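Local coordinates for SufC protein (PDB 2D2E) that binds and hydrolyses ATP as a cytoplasmic ABC-type ATPase of the Suf system, which probably serves iron-sulfur cluster assembly, at residues A116-W119 with T120-K124. Sequence-based numbering, arbitrary orientation.
Sequences AEFW and TKVKK
E117 and K121, one helical turn apart, run side by side and meet in a salt bridge, K121 NZ lying 2.8 Å from E117 OE2 on the anti lone pair of that oxygen. With CG anti to the backbone N (chi1 -178°), the extended glutamate heads along the lysine chain; its other oxygen, OE1, pairs with R111, so both carboxylate oxygens have a cationic partner. Alanine in K121's place would remove the ammonium, and E117 OE2 would probably lose its charged mate in the helix. A116 O takes two donors from opposite faces of its plane, T120 N at 3.0 Å and T120 OG1 at 2.8 Å. The two turns belong to helix 115-129 of the ABC ATPase, away from the nucleotide-binding P-loop, and i to i+4 backbone bonds continue from K121 N to E117 O, V122 N to F118 O and K123 N to W119 O. On the buried side, which packs against helix 97-109 through F118, V122 CG2 makes a CH-pi contact over the F118 ring, 3.7 Å from its centroid, while V122 CG1 touches W119 CZ3 at 4.0 Å. W119 NE1 bonds a glycerol, probably from the crystallisation liquor, and K123 NZ forms a salt bridge to E133.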
loop_
_atom_site.group_PDB
_atom_site.type_symbol
_atom_site.label_atom_id
_atom_site.label_comp_id
_atom_site.label_asym_id
_atom_site.label_seq_id
_atom_site.Cartn_x
_atom_site.Cartn_y
_atom_site.Cartn_z
ATOM N N ALA A 116 21.248 -11.934 -14.748
ATOM C CA ALA A 116 21.317 -12.905 -13.664
ATOM C C ALA A 116 20.601 -12.441 -12.396
ATOM O O ALA A 116 19.791 -13.166 -11.816
ATOM C CB ALA A 116 22.773 -13.255 -13.350
ATOM N N GLU A 117 20.897 -11.220 -11.972
ATOM C CA GLU A 117 20.264 -10.686 -10.776
ATOM C C GLU A 117 18.767 -10.547 -11.016
ATOM O O GLU A 117 17.943 -10.910 -10.163
ATOM C CB GLU A 117 20.841 -9.300 -10.431
ATOM C CG GLU A 117 20.245 -8.702 -9.164
ATOM C CD GLU A 117 20.724 -7.280 -8.878
ATOM O OE1 GLU A 117 21.618 -6.797 -9.595
ATOM O OE2 GLU A 117 20.202 -6.650 -7.928
ATOM N N PHE A 118 18.415 -10.023 -12.184
ATOM C CA PHE A 118 17.012 -9.817 -12.493
ATOM C C PHE A 118 16.240 -11.124 -12.455
ATOM O O PHE A 118 15.245 -11.244 -11.737
ATOM C CB PHE A 118 16.833 -9.198 -13.884
ATOM C CG PHE A 118 15.395 -9.097 -14.309
ATOM C CD1 PHE A 118 14.564 -8.138 -13.751
ATOM C CD2 PHE A 118 14.873 -9.965 -15.267
ATOM C CE1 PHE A 118 13.223 -8.035 -14.133
ATOM C CE2 PHE A 118 13.532 -9.876 -15.658
ATOM C CZ PHE A 118 12.704 -8.895 -15.082
ATOM N N TRP A 119 16.699 -12.120 -13.208
ATOM C CA TRP A 119 15.946 -13.369 -13.233
ATOM C C TRP A 119 15.968 -14.158 -11.939
ATOM O O TRP A 119 15.015 -14.884 -11.633
ATOM C CB TRP A 119 16.395 -14.242 -14.416
ATOM C CG TRP A 119 15.827 -13.752 -15.719
ATOM C CD1 TRP A 119 16.487 -13.077 -16.714
ATOM C CD2 TRP A 119 14.466 -13.848 -16.135
ATOM N NE1 TRP A 119 15.611 -12.751 -17.725
ATOM C CE2 TRP A 119 14.365 -13.214 -17.395
ATOM C CE3 TRP A 119 13.316 -14.412 -15.566
ATOM C CZ2 TRP A 119 13.158 -13.130 -18.094
ATOM C CZ3 TRP A 119 12.120 -14.327 -16.263
ATOM C CH2 TRP A 119 12.053 -13.692 -17.517
ATOM N N THR A 120 17.030 -14.012 -11.161
ATOM C CA THR A 120 17.095 -14.728 -9.897
ATOM C C THR A 120 16.026 -14.160 -8.970
ATOM O O THR A 120 15.295 -14.909 -8.314
ATOM C CB THR A 120 18.501 -14.601 -9.283
ATOM O OG1 THR A 120 19.427 -15.310 -10.125
ATOM C CG2 THR A 120 18.543 -15.190 -7.880
ATOM N N LYS A 121 15.898 -12.837 -8.959
ATOM C CA LYS A 121 14.897 -12.178 -8.118
ATOM C C LYS A 121 13.478 -12.434 -8.604
ATOM O O LYS A 121 12.552 -12.646 -7.797
ATOM C CB LYS A 121 15.182 -10.676 -8.061
ATOM C CG LYS A 121 16.398 -10.356 -7.201
ATOM C CD LYS A 121 16.668 -8.861 -7.151
ATOM C CE LYS A 121 17.797 -8.550 -6.188
ATOM N NZ LYS A 121 18.107 -7.099 -6.204
ATOM N N VAL A 122 13.298 -12.416 -9.922
ATOM C CA VAL A 122 11.996 -12.675 -10.507
ATOM C C VAL A 122 11.581 -14.108 -10.210
ATOM O O VAL A 122 10.439 -14.356 -9.832
ATOM C CB VAL A 122 12.006 -12.467 -12.048
ATOM C CG1 VAL A 122 10.857 -13.218 -12.677
ATOM C CG2 VAL A 122 11.886 -10.985 -12.376
ATOM N N LYS A 123 12.503 -15.053 -10.380
ATOM C CA LYS A 123 12.165 -16.445 -10.114
ATOM C C LYS A 123 11.732 -16.644 -8.664
ATOM O O LYS A 123 10.763 -17.361 -8.408
ATOM C CB LYS A 123 13.340 -17.368 -10.479
ATOM C CG LYS A 123 13.527 -17.484 -11.991
ATOM C CD LYS A 123 14.703 -18.374 -12.385
ATOM C CE LYS A 123 14.751 -18.619 -13.892
ATOM N NZ LYS A 123 13.796 -19.674 -14.380
ATOM N N LYS A 124 12.420 -16.007 -7.718
ATOM C CA LYS A 124 12.040 -16.163 -6.306
ATOM C C LYS A 124 10.640 -15.598 -6.076
ATOM O O LYS A 124 9.817 -16.213 -5.387
ATOM C CB LYS A 124 13.046 -15.465 -5.395
#